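Local coordinates for protein succinate dehydrogenase subunit A (Mycolicibacterium smegmatis, PDB 7D6V) that probably oxidises succinate as the FAD-carrying flavoprotein subunit of a membrane succinate dehydrogenase, passing electrons through an iron-sulfur subunit toward quinone, at residues Asp10-Gly15 / Ala35-Ser40; Cys387-Gly392 / Gly417-Asn422. All blocks are in the same frame, centred on the assembly; numbering follows the deposited sequence.

Interaction 1: Asp10-Gly15 / Ala35-Ser40; sequences DVVVIG and AVVTKS. With FAD (flavin-adenine dinucleotide), chain D.
Val-11 O accepts a hydrogen bond from Ala-35 N at 3.1 Å, the first rung of a parallel ladder that sets strand 11-14 beside strand 34-37. Helix 18-30 links the two strands, so the pair forms the first beta-alpha-beta crossover of a Rossmann-type FAD-binding domain. Val-12 sends CG1 across to Val-37 CG2 (4.0 Å), while its CG2 rests near Ala-35 CB on the same face. Val-13 uses both backbone polar atoms: N bonds to Ala-35 O (3.0 Å), and O accepts Val-37 N (3.0 Å). Its side chain turns to the other face, where it and Val-36 meet Val-24 of the helix. Ile-14 brings CG2, anti to the backbone N, against one face of the adenine, 3.5 Å from FAD C2A. Gly-15 begins the glycine-rich turn with backbone angles suited to glycine and lays CA beside the ribose oxygen FAD O4B. Beyond the strand, Lys-39 covers the opposite face of the adenine, its chain bent at chi3 (-87°) to put CE 3.4 Å from FAD C5A, and its NZ forms a salt bridge with Asp-228. Lys-39 N gives a weak hydrogen bond to FAD O2B (3.3 Å). Backbone hydrogen bonds thus hold the two strands in register, and from these two segments the adenine is held by aliphatic carbons of Ile-14 and Lys-39 on its two faces.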
ATOM      1  N   ASP A  10     -25.302 -19.060  -3.401  1.00 18.33           N
ATOM      2  CA  ASP A  10     -25.001 -20.364  -2.822  1.00 18.33           C
ATOM      3  C   ASP A  10     -24.178 -20.246  -1.547  1.00 18.33           C
ATOM      4  O   ASP A  10     -24.404 -20.994  -0.592  1.00 18.33           O
ATOM      5  CB  ASP A  10     -24.255 -21.235  -3.833  1.00 18.33           C
ATOM      6  CG  ASP A  10     -25.144 -21.721  -4.955  1.00 18.33           C
ATOM      7  OD1 ASP A  10     -26.308 -22.079  -4.683  1.00 18.33           O
ATOM      8  OD2 ASP A  10     -24.678 -21.749  -6.112  1.00 18.33           O
ATOM      9  N   VAL A  11     -23.219 -19.326  -1.518  1.00 16.07           N
ATOM     10  CA  VAL A  11     -22.372 -19.109  -0.357  1.00 16.07           C
ATOM     11  C   VAL A  11     -22.073 -17.621  -0.258  1.00 16.07           C
ATOM     12  O   VAL A  11     -21.945 -16.925  -1.268  1.00 16.07           O
ATOM     13  CB  VAL A  11     -21.069 -19.946  -0.435  1.00 16.07           C
ATOM     14  CG1 VAL A  11     -20.234 -19.535  -1.630  1.00 16.07           C
ATOM     15  CG2 VAL A  11     -20.267 -19.835   0.851  1.00 16.07           C
ATOM     16  N   VAL A  12     -21.997 -17.126   0.974  1.00 15.41           N
ATOM     17  CA  VAL A  12     -21.610 -15.751   1.252  1.00 15.41           C
ATOM     18  C   VAL A  12     -20.333 -15.776   2.076  1.00 15.41           C
ATOM     19  O   VAL A  12     -20.286 -16.406   3.137  1.00 15.41           O
ATOM     20  CB  VAL A  12     -22.723 -14.979   1.985  1.00 15.41           C
ATOM     21  CG1 VAL A  12     -22.239 -13.596   2.375  1.00 15.41           C
ATOM     22  CG2 VAL A  12     -23.952 -14.869   1.111  1.00 15.41           C
ATOM     23  N   VAL A  13     -19.300 -15.100   1.586  1.00 14.13           N
ATOM     24  CA  VAL A  13     -18.040 -14.955   2.301  1.00 14.13           C
ATOM     25  C   VAL A  13     -17.993 -13.544   2.866  1.00 14.13           C
ATOM     26  O   VAL A  13     -18.005 -12.565   2.111  1.00 14.13           O
ATOM     27  CB  VAL A  13     -16.838 -15.235   1.386  1.00 14.13           C
ATOM     28  CG1 VAL A  13     -15.542 -15.082   2.154  1.00 14.13           C
ATOM     29  CG2 VAL A  13     -16.939 -16.629   0.801  1.00 14.13           C
ATOM     30  N   ILE A  14     -17.940 -13.435   4.188  1.00 14.85           N
ATOM     31  CA  ILE A  14     -18.083 -12.153   4.873  1.00 14.85           C
ATOM     32  C   ILE A  14     -16.675 -11.636   5.152  1.00 14.85           C
ATOM     33  O   ILE A  14     -16.144 -11.770   6.248  1.00 14.85           O
ATOM     34  CB  ILE A  14     -18.915 -12.286   6.147  1.00 14.85           C
ATOM     35  CG1 ILE A  14     -20.249 -12.963   5.838  1.00 14.85           C
ATOM     36  CG2 ILE A  14     -19.157 -10.928   6.774  1.00 14.85           C
ATOM     37  CD1 ILE A  14     -21.144 -13.115   7.037  1.00 14.85           C
ATOM     38  N   GLY A  15     -16.084 -10.977   4.166  1.00 15.14           N
ATOM     39  CA  GLY A  15     -14.744 -10.462   4.351  1.00 15.14           C
ATOM     40  C   GLY A  15     -13.816 -10.804   3.210  1.00 15.14           C
ATOM     41  O   GLY A  15     -13.788 -11.946   2.749  1.00 15.14           O
ATOM     42  N   ALA A  35     -21.103 -14.559  -3.134  1.00 15.31           N
ATOM     43  CA  ALA A  35     -21.189 -13.147  -2.797  1.00 15.31           C
ATOM     44  C   ALA A  35     -20.058 -12.805  -1.839  1.00 15.31           C
ATOM     45  O   ALA A  35     -19.831 -13.525  -0.863  1.00 15.31           O
ATOM     46  CB  ALA A  35     -22.542 -12.811  -2.169  1.00 15.31           C
ATOM     47  N   VAL A  36     -19.347 -11.722  -2.123  1.00 14.62           N
ATOM     48  CA  VAL A  36     -18.218 -11.282  -1.312  1.00 14.62           C
ATOM     49  C   VAL A  36     -18.641  -9.994  -0.627  1.00 14.62           C
ATOM     50  O   VAL A  36     -18.894  -8.983  -1.293  1.00 14.62           O
ATOM     51  CB  VAL A  36     -16.960 -11.061  -2.159  1.00 14.62           C
ATOM     52  CG1 VAL A  36     -15.829 -10.516  -1.304  1.00 14.62           C
ATOM     53  CG2 VAL A  36     -16.563 -12.319  -2.877  1.00 14.62           C
ATOM     54  N   VAL A  37     -18.708 -10.014   0.700  1.00 14.52           N
ATOM     55  CA  VAL A  37     -19.126  -8.863   1.488  1.00 14.52           C
ATOM     56  C   VAL A  37     -17.921  -8.355   2.262  1.00 14.52           C
ATOM     57  O   VAL A  37     -17.260  -9.124   2.967  1.00 14.52           O
ATOM     58  CB  VAL A  37     -20.287  -9.218   2.431  1.00 14.52           C
ATOM     59  CG1 VAL A  37     -20.707  -8.001   3.233  1.00 14.52           C
ATOM     60  CG2 VAL A  37     -21.455  -9.764   1.635  1.00 14.52           C
ATOM     61  N   THR A  38     -17.632  -7.065   2.124  1.00 15.47           N
ATOM     62  CA  THR A  38     -16.463  -6.455   2.736  1.00 15.47           C
ATOM     63  C   THR A  38     -16.886  -5.175   3.436  1.00 15.47           C
ATOM     64  O   THR A  38     -17.666  -4.391   2.892  1.00 15.47           O
ATOM     65  CB  THR A  38     -15.388  -6.143   1.687  1.00 15.47           C
ATOM     66  OG1 THR A  38     -14.991  -7.353   1.039  1.00 15.47           O
ATOM     67  CG2 THR A  38     -14.166  -5.537   2.345  1.00 15.47           C
ATOM     68  N   LYS A  39     -16.364  -4.960   4.642  1.00 15.80           N
ATOM     69  CA  LYS A  39     -16.697  -3.751   5.381  1.00 15.80           C
ATOM     70  C   LYS A  39     -15.949  -2.536   4.846  1.00 15.80           C
ATOM     71  O   LYS A  39     -16.434  -1.408   4.972  1.00 15.80           O
ATOM     72  CB  LYS A  39     -16.394  -3.953   6.864  1.00 15.80           C
ATOM     73  CG  LYS A  39     -17.409  -3.346   7.796  1.00 15.80           C
ATOM     74  CD  LYS A  39     -16.815  -3.143   9.171  1.00 15.80           C
ATOM     75  CE  LYS A  39     -16.960  -4.378  10.021  1.00 15.80           C
ATOM     76  NZ  LYS A  39     -16.356  -4.191  11.363  1.00 15.80           N
ATOM     77  N   SER A  40     -14.786  -2.747   4.241  1.00 14.86           N
ATOM     78  CA  SER A  40     -13.962  -1.705   3.653  1.00 14.86           C
ATOM     79  C   SER A  40     -14.041  -1.788   2.130  1.00 14.86           C
ATOM     80  O   SER A  40     -14.848  -2.532   1.567  1.00 14.86           O
ATOM     81  CB  SER A  40     -12.525  -1.825   4.164  1.00 14.86           C
ATOM     82  OG  SER A  40     -12.004  -3.121   3.934  1.00 14.86           O
TER
HETATM   83  PA  FAD D 701      -8.367  -9.568   7.131  1.00 47.92           P
HETATM   84  O1A FAD D 701      -7.933  -9.642   5.714  1.00 60.35           O
HETATM   85  O2A FAD D 701      -7.549  -8.811   8.103  1.00 49.78           O
HETATM   86  O5B FAD D 701      -9.814  -8.891   7.139  1.00 56.78           O
HETATM   87  C5B FAD D 701     -11.023  -9.618   7.251  1.00 44.11           C
HETATM   88  C4B FAD D 701     -12.060  -9.043   6.300  1.00 52.81           C
HETATM   89  O4B FAD D 701     -13.367  -9.197   6.841  1.00 51.81           O
HETATM   90  C3B FAD D 701     -11.907  -7.565   6.035  1.00 50.05           C
HETATM   91  O3B FAD D 701     -12.096  -7.367   4.642  1.00 55.52           O
HETATM   92  C2B FAD D 701     -13.062  -6.926   6.762  1.00 47.82           C
HETATM   93  O2B FAD D 701     -13.508  -5.727   6.142  1.00 66.09           O
HETATM   94  C1B FAD D 701     -14.107  -7.999   6.670  1.00 53.66           C
HETATM   95  N9A FAD D 701     -15.117  -7.851   7.729  1.00 52.69           N
HETATM   96  C8A FAD D 701     -14.896  -7.835   9.043  1.00 42.11           C
HETATM   97  N7A FAD D 701     -16.049  -7.689   9.719  1.00 48.96           N
HETATM   98  C5A FAD D 701     -17.035  -7.605   8.821  1.00 47.12           C
HETATM   99  C6A FAD D 701     -18.496  -7.442   8.849  1.00 47.41           C
HETATM  100  N6A FAD D 701     -19.166  -7.335  10.006  1.00 50.65           N
HETATM  101  N1A FAD D 701     -19.143  -7.403   7.678  1.00 47.33           N
HETATM  102  C2A FAD D 701     -18.508  -7.514   6.509  1.00 51.28           C
HETATM  103  N3A FAD D 701     -17.189  -7.662   6.411  1.00 51.84           N
HETATM  104  C4A FAD D 701     -16.414  -7.715   7.510  1.00 48.04           C
HETATM  105  N1  FAD D 701       1.095 -12.147   9.964  1.00 62.94           N
HETATM  106  C2  FAD D 701       2.200 -12.713   9.440  1.00 63.04           C
HETATM  107  O2  FAD D 701       2.201 -13.931   9.242  1.00 56.25           O
HETATM  108  N3  FAD D 701       3.296 -12.023   9.124  1.00 65.67           N
HETATM  109  C4  FAD D 701       3.378 -10.713   9.312  1.00 65.21           C
HETATM  110  O4  FAD D 701       4.406 -10.094   9.009  1.00 66.69           O
HETATM  111  C4X FAD D 701       2.219 -10.007   9.883  1.00 60.33           C
HETATM  112  N5  FAD D 701       2.235  -8.682  10.096  1.00 60.90           N
HETATM  113  C5X FAD D 701       1.159  -8.070  10.614  1.00 55.02           C
HETATM  114  C6  FAD D 701       1.191  -6.701  10.825  1.00 53.65           C
HETATM  115  C7  FAD D 701       0.090  -6.061  11.362  1.00 50.56           C
HETATM  116  C7M FAD D 701       0.113  -4.580  11.598  1.00 49.65           C
HETATM  117  C8  FAD D 701      -1.117  -6.838  11.708  1.00 47.62           C
HETATM  118  C8M FAD D 701      -2.313  -6.143  12.290  1.00 42.14           C
HETATM  119  C9  FAD D 701      -1.157  -8.203  11.497  1.00 49.32           C
HETATM  120  C9A FAD D 701      -0.058  -8.842  10.963  1.00 54.45           C
HETATM  121  N10 FAD D 701      -0.094 -10.223  10.751  1.00 55.67           N
HETATM  122  C10 FAD D 701       1.041 -10.828  10.205  1.00 57.06           C
HETATM  123  C1' FAD D 701      -1.282 -11.005  11.072  1.00 52.27           C
HETATM  124  C2' FAD D 701      -2.030 -11.338   9.786  1.00 57.37           C
HETATM  125  O2' FAD D 701      -1.943 -10.249   8.871  1.00 60.89           O
HETATM  126  C3' FAD D 701      -3.506 -11.596  10.024  1.00 54.68           C
HETATM  127  O3' FAD D 701      -3.640 -12.766  10.820  1.00 59.71           O
HETATM  128  C4' FAD D 701      -4.231 -11.818   8.706  1.00 52.15           C
HETATM  129  O4' FAD D 701      -4.119 -10.656   7.897  1.00 56.02           O
HETATM  130  C5' FAD D 701      -5.705 -12.117   8.898  1.00 53.37           C
HETATM  131  O5' FAD D 701      -6.312 -12.096   7.615  1.00 50.83           O
HETATM  132  P   FAD D 701      -7.860 -12.399   7.385  1.00 52.77           P
HETATM  133  O1P FAD D 701      -8.039 -12.673   5.934  1.00 55.36           O
HETATM  134  O2P FAD D 701      -8.320 -13.418   8.364  1.00 55.97           O
HETATM  135  O3P FAD D 701      -8.606 -11.023   7.760  1.00 53.35           O

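Interaction 2: Cys387-Gly392 / Gly417-Asn422; sequences CHYVMG and GMHGSN. With FAD (flavin-adenine dinucleotide), chain D.
Tyr-389 swings CG anti to its own amide nitrogen (chi1 -172°), and His-419, with CG beside its backbone N (chi1 -36°), turns its imidazole to meet the phenol. Tyr-389 sits in a classic beta bulge of strand 383-395, where it and His-388 both face Gln-247 of the antiparallel strand 246-253. The two rings make an offset edge-to-face pair, the edge of Tyr-389 directed at the face of His-419, with planes at 90° and centroids 5.8 Å apart. The nearest approach is between Tyr-389 OH and His-419 CE1, at 3.5 Å. Arg-423, the next residue after 417-422 in the same loop, makes a cation-pi contact with the Tyr-389 ring. Met-418 CG lies over the centre of one face of the imidazole, so the ring is packed from its own loop as well.

Met-391 supplies the apolar part of the contact. Its CG touches His-419 CB at 3.8 Å, the two side chains crossing at about a right angle. Bends at chi2 and chi3 then fold the chain along the loop, leaving the terminal CE beside Ser-421 O and near Asn-422 CA (3.7 Å), while SD lies in the plane of the Tyr-389 ring at its edge. The contact thus joins the strand to the irregular loop between strand 415-416 and helix 427-448.

The strand also borders the cofactor. His-388 ND1 is hydrogen-bonded to Ser-220 OG, which would help fix the turn of its imidazole. Tyr-389 turns another part of its rim to the ribityl chain of FAD, whose O3' lies near the ring plane. His-388 points an edge of its imidazole down onto the face of the dimethylbenzene ring of the flavin, with CE1 3.5 Å from FAD C7.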
ATOM      1  N   CYS A 387      -1.560  -4.733  21.687  1.00 25.87           N
ATOM      2  CA  CYS A 387      -2.269  -5.919  21.222  1.00 25.87           C
ATOM      3  C   CYS A 387      -2.056  -6.103  19.725  1.00 25.87           C
ATOM      4  O   CYS A 387      -2.236  -5.161  18.949  1.00 25.87           O
ATOM      5  CB  CYS A 387      -3.760  -5.792  21.536  1.00 25.87           C
ATOM      6  SG  CYS A 387      -4.777  -7.183  21.013  1.00 25.87           S
ATOM      7  N   HIS A 388      -1.666  -7.309  19.315  1.00 21.91           N
ATOM      8  CA  HIS A 388      -1.333  -7.571  17.922  1.00 21.91           C
ATOM      9  C   HIS A 388      -2.230  -8.612  17.273  1.00 21.91           C
ATOM     10  O   HIS A 388      -2.808  -8.351  16.212  1.00 21.91           O
ATOM     11  CB  HIS A 388       0.134  -8.013  17.820  1.00 21.91           C
ATOM     12  CG  HIS A 388       0.631  -8.149  16.417  1.00 21.91           C
ATOM     13  ND1 HIS A 388       0.577  -7.117  15.506  1.00 21.91           N
ATOM     14  CD2 HIS A 388       1.189  -9.196  15.767  1.00 21.91           C
ATOM     15  CE1 HIS A 388       1.082  -7.523  14.355  1.00 21.91           C
ATOM     16  NE2 HIS A 388       1.459  -8.781  14.487  1.00 21.91           N
ATOM     17  N   TYR A 389      -2.366  -9.788  17.879  1.00 19.03           N
ATOM     18  CA  TYR A 389      -3.018 -10.921  17.243  1.00 19.03           C
ATOM     19  C   TYR A 389      -3.801 -11.696  18.289  1.00 19.03           C
ATOM     20  O   TYR A 389      -3.430 -11.724  19.464  1.00 19.03           O
ATOM     21  CB  TYR A 389      -1.984 -11.834  16.567  1.00 19.03           C
ATOM     22  CG  TYR A 389      -2.554 -12.936  15.704  1.00 19.03           C
ATOM     23  CD1 TYR A 389      -2.803 -14.197  16.226  1.00 19.03           C
ATOM     24  CD2 TYR A 389      -2.811 -12.724  14.361  1.00 19.03           C
ATOM     25  CE1 TYR A 389      -3.309 -15.206  15.437  1.00 19.03           C
ATOM     26  CE2 TYR A 389      -3.319 -13.725  13.568  1.00 19.03           C
ATOM     27  CZ  TYR A 389      -3.567 -14.963  14.110  1.00 19.03           C
ATOM     28  OH  TYR A 389      -4.072 -15.965  13.318  1.00 19.03           O
ATOM     29  N   VAL A 390      -4.888 -12.326  17.858  1.00 18.51           N
ATOM     30  CA  VAL A 390      -5.681 -13.193  18.720  1.00 18.51           C
ATOM     31  C   VAL A 390      -5.594 -14.611  18.171  1.00 18.51           C
ATOM     32  O   VAL A 390      -5.932 -14.861  17.009  1.00 18.51           O
ATOM     33  CB  VAL A 390      -7.139 -12.708  18.847  1.00 18.51           C
ATOM     34  CG1 VAL A 390      -7.826 -12.604  17.490  1.00 18.51           C
ATOM     35  CG2 VAL A 390      -7.918 -13.617  19.779  1.00 18.51           C
ATOM     36  N   MET A 391      -5.105 -15.532  18.999  1.00 19.30           N
ATOM     37  CA  MET A 391      -4.968 -16.926  18.602  1.00 19.30           C
ATOM     38  C   MET A 391      -6.256 -17.715  18.771  1.00 19.30           C
ATOM     39  O   MET A 391      -6.344 -18.840  18.270  1.00 19.30           O
ATOM     40  CB  MET A 391      -3.845 -17.587  19.402  1.00 19.30           C
ATOM     41  CG  MET A 391      -2.454 -17.224  18.923  1.00 19.30           C
ATOM     42  SD  MET A 391      -1.946 -15.592  19.488  1.00 19.30           S
ATOM     43  CE  MET A 391      -1.135 -15.990  21.024  1.00 19.30           C
ATOM     44  N   GLY A 392      -7.249 -17.159  19.460  1.00 17.65           N
ATOM     45  CA  GLY A 392      -8.536 -17.801  19.593  1.00 17.65           C
ATOM     46  C   GLY A 392      -9.469 -17.459  18.451  1.00 17.65           C
ATOM     47  O   GLY A 392      -9.156 -16.673  17.559  1.00 17.65           O
ATOM     48  N   GLY A 417      -7.631 -22.519  16.813  1.00 18.01           N
ATOM     49  CA  GLY A 417      -7.147 -23.882  16.913  1.00 18.01           C
ATOM     50  C   GLY A 417      -5.757 -24.132  16.369  1.00 18.01           C
ATOM     51  O   GLY A 417      -5.000 -24.913  16.952  1.00 18.01           O
ATOM     52  N   MET A 418      -5.400 -23.482  15.260  1.00 18.75           N
ATOM     53  CA  MET A 418      -4.086 -23.711  14.667  1.00 18.75           C
ATOM     54  C   MET A 418      -2.959 -23.319  15.612  1.00 18.75           C
ATOM     55  O   MET A 418      -2.121 -24.149  15.973  1.00 18.75           O
ATOM     56  CB  MET A 418      -3.947 -22.949  13.356  1.00 18.75           C
ATOM     57  CG  MET A 418      -2.615 -23.241  12.733  1.00 18.75           C
ATOM     58  SD  MET A 418      -2.266 -22.515  11.143  1.00 18.75           S
ATOM     59  CE  MET A 418      -0.586 -23.091  11.004  1.00 18.75           C
ATOM     60  N   HIS A 419      -2.909 -22.052  16.002  1.00 18.67           N
ATOM     61  CA  HIS A 419      -1.912 -21.576  16.948  1.00 18.67           C
ATOM     62  C   HIS A 419      -2.484 -21.732  18.350  1.00 18.67           C
ATOM     63  O   HIS A 419      -3.476 -21.081  18.696  1.00 18.67           O
ATOM     64  CB  HIS A 419      -1.555 -20.121  16.657  1.00 18.67           C
ATOM     65  CG  HIS A 419      -1.551 -19.781  15.200  1.00 18.67           C
ATOM     66  ND1 HIS A 419      -2.640 -19.229  14.562  1.00 18.67           N
ATOM     67  CD2 HIS A 419      -0.587 -19.903  14.256  1.00 18.67           C
ATOM     68  CE1 HIS A 419      -2.352 -19.033  13.289  1.00 18.67           C
ATOM     69  NE2 HIS A 419      -1.111 -19.431  13.078  1.00 18.67           N
ATOM     70  N   GLY A 420      -1.883 -22.608  19.146  1.00 19.22           N
ATOM     71  CA  GLY A 420      -2.442 -22.901  20.448  1.00 19.22           C
ATOM     72  C   GLY A 420      -2.296 -21.762  21.430  1.00 19.22           C
ATOM     73  O   GLY A 420      -3.281 -21.125  21.813  1.00 19.22           O
ATOM     74  N   SER A 421      -1.061 -21.485  21.831  1.00 19.89           N
ATOM     75  CA  SER A 421      -0.769 -20.421  22.773  1.00 19.89           C
ATOM     76  C   SER A 421       0.028 -19.285  22.166  1.00 19.89           C
ATOM     77  O   SER A 421       0.157 -18.236  22.803  1.00 19.89           O
ATOM     78  CB  SER A 421       0.004 -20.972  23.976  1.00 19.89           C
ATOM     79  OG  SER A 421      -0.815 -21.838  24.728  1.00 19.89           O
ATOM     80  N   ASN A 422       0.568 -19.465  20.967  1.00 19.92           N
ATOM     81  CA  ASN A 422       1.474 -18.505  20.363  1.00 19.92           C
ATOM     82  C   ASN A 422       1.634 -18.858  18.897  1.00 19.92           C
ATOM     83  O   ASN A 422       1.687 -20.036  18.541  1.00 19.92           O
ATOM     84  CB  ASN A 422       2.836 -18.508  21.069  1.00 19.92           C
ATOM     85  CG  ASN A 422       3.706 -17.343  20.658  1.00 19.92           C
ATOM     86  OD1 ASN A 422       3.279 -16.190  20.694  1.00 19.92           O
ATOM     87  ND2 ASN A 422       4.937 -17.637  20.267  1.00 19.92           N
TER
HETATM   88  PA  FAD D 701      -8.367  -9.568   7.131  1.00 47.92           P
HETATM   89  O1A FAD D 701      -7.933  -9.642   5.714  1.00 60.35           O
HETATM   90  O2A FAD D 701      -7.549  -8.811   8.103  1.00 49.78           O
HETATM   91  O5B FAD D 701      -9.814  -8.891   7.139  1.00 56.78           O
HETATM   92  C5B FAD D 701     -11.023  -9.618   7.251  1.00 44.11           C
HETATM   93  C4B FAD D 701     -12.060  -9.043   6.300  1.00 52.81           C
HETATM   94  O4B FAD D 701     -13.367  -9.197   6.841  1.00 51.81           O
HETATM   95  C3B FAD D 701     -11.907  -7.565   6.035  1.00 50.05           C
HETATM   96  O3B FAD D 701     -12.096  -7.367   4.642  1.00 55.52           O
HETATM   97  C2B FAD D 701     -13.062  -6.926   6.762  1.00 47.82           C
HETATM   98  O2B FAD D 701     -13.508  -5.727   6.142  1.00 66.09           O
HETATM   99  C1B FAD D 701     -14.107  -7.999   6.670  1.00 53.66           C
HETATM  100  N9A FAD D 701     -15.117  -7.851   7.729  1.00 52.69           N
HETATM  101  C8A FAD D 701     -14.896  -7.835   9.043  1.00 42.11           C
HETATM  102  N7A FAD D 701     -16.049  -7.689   9.719  1.00 48.96           N
HETATM  103  C5A FAD D 701     -17.035  -7.605   8.821  1.00 47.12           C
HETATM  104  C6A FAD D 701     -18.496  -7.442   8.849  1.00 47.41           C
HETATM  105  N6A FAD D 701     -19.166  -7.335  10.006  1.00 50.65           N
HETATM  106  N1A FAD D 701     -19.143  -7.403   7.678  1.00 47.33           N
HETATM  107  C2A FAD D 701     -18.508  -7.514   6.509  1.00 51.28           C
HETATM  108  N3A FAD D 701     -17.189  -7.662   6.411  1.00 51.84           N
HETATM  109  C4A FAD D 701     -16.414  -7.715   7.510  1.00 48.04           C
HETATM  110  N1  FAD D 701       1.095 -12.147   9.964  1.00 62.94           N
HETATM  111  C2  FAD D 701       2.200 -12.713   9.440  1.00 63.04           C
HETATM  112  O2  FAD D 701       2.201 -13.931   9.242  1.00 56.25           O
HETATM  113  N3  FAD D 701       3.296 -12.023   9.124  1.00 65.67           N
HETATM  114  C4  FAD D 701       3.378 -10.713   9.312  1.00 65.21           C
HETATM  115  O4  FAD D 701       4.406 -10.094   9.009  1.00 66.69           O
HETATM  116  C4X FAD D 701       2.219 -10.007   9.883  1.00 60.33           C
HETATM  117  N5  FAD D 701       2.235  -8.682  10.096  1.00 60.90           N
HETATM  118  C5X FAD D 701       1.159  -8.070  10.614  1.00 55.02           C
HETATM  119  C6  FAD D 701       1.191  -6.701  10.825  1.00 53.65           C
HETATM  120  C7  FAD D 701       0.090  -6.061  11.362  1.00 50.56           C
HETATM  121  C7M FAD D 701       0.113  -4.580  11.598  1.00 49.65           C
HETATM  122  C8  FAD D 701      -1.117  -6.838  11.708  1.00 47.62           C
HETATM  123  C8M FAD D 701      -2.313  -6.143  12.290  1.00 42.14           C
HETATM  124  C9  FAD D 701      -1.157  -8.203  11.497  1.00 49.32           C
HETATM  125  C9A FAD D 701      -0.058  -8.842  10.963  1.00 54.45           C
HETATM  126  N10 FAD D 701      -0.094 -10.223  10.751  1.00 55.67           N
HETATM  127  C10 FAD D 701       1.041 -10.828  10.205  1.00 57.06           C
HETATM  128  C1' FAD D 701      -1.282 -11.005  11.072  1.00 52.27           C
HETATM  129  C2' FAD D 701      -2.030 -11.338   9.786  1.00 57.37           C
HETATM  130  O2' FAD D 701      -1.943 -10.249   8.871  1.00 60.89           O
HETATM  131  C3' FAD D 701      -3.506 -11.596  10.024  1.00 54.68           C
HETATM  132  O3' FAD D 701      -3.640 -12.766  10.820  1.00 59.71           O
HETATM  133  C4' FAD D 701      -4.231 -11.818   8.706  1.00 52.15           C
HETATM  134  O4' FAD D 701      -4.119 -10.656   7.897  1.00 56.02           O
HETATM  135  C5' FAD D 701      -5.705 -12.117   8.898  1.00 53.37           C
HETATM  136  O5' FAD D 701      -6.312 -12.096   7.615  1.00 50.83           O
HETATM  137  P   FAD D 701      -7.860 -12.399   7.385  1.00 52.77           P
HETATM  138  O1P FAD D 701      -8.039 -12.673   5.934  1.00 55.36           O
HETATM  139  O2P FAD D 701      -8.320 -13.418   8.364  1.00 55.97           O
HETATM  140  O3P FAD D 701      -8.606 -11.023   7.760  1.00 53.35           O

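Overall arrangement
From the N terminus, interaction 1 comes first: strand 11-14 leads through helix 18-30 into strand 34-37, and the contact closes that short crossover within the parallel sheet. Interaction 2 opens some 350 residues later and closes a helix-free span, tying strand 383-395 of the mixed sheet to the loop leading into helix 427-448. Strand 408-409, inside that span, is an edge strand of the parallel sheet that holds interaction 1. The two are in series, neither nested nor crossed, with centres about 24 Å apart and nearest atoms about 13 Å apart. FAD spans the gap, its adenosine end at 10-15/35-40, its isoalloxazine and ribityl chain bordered by 387-392.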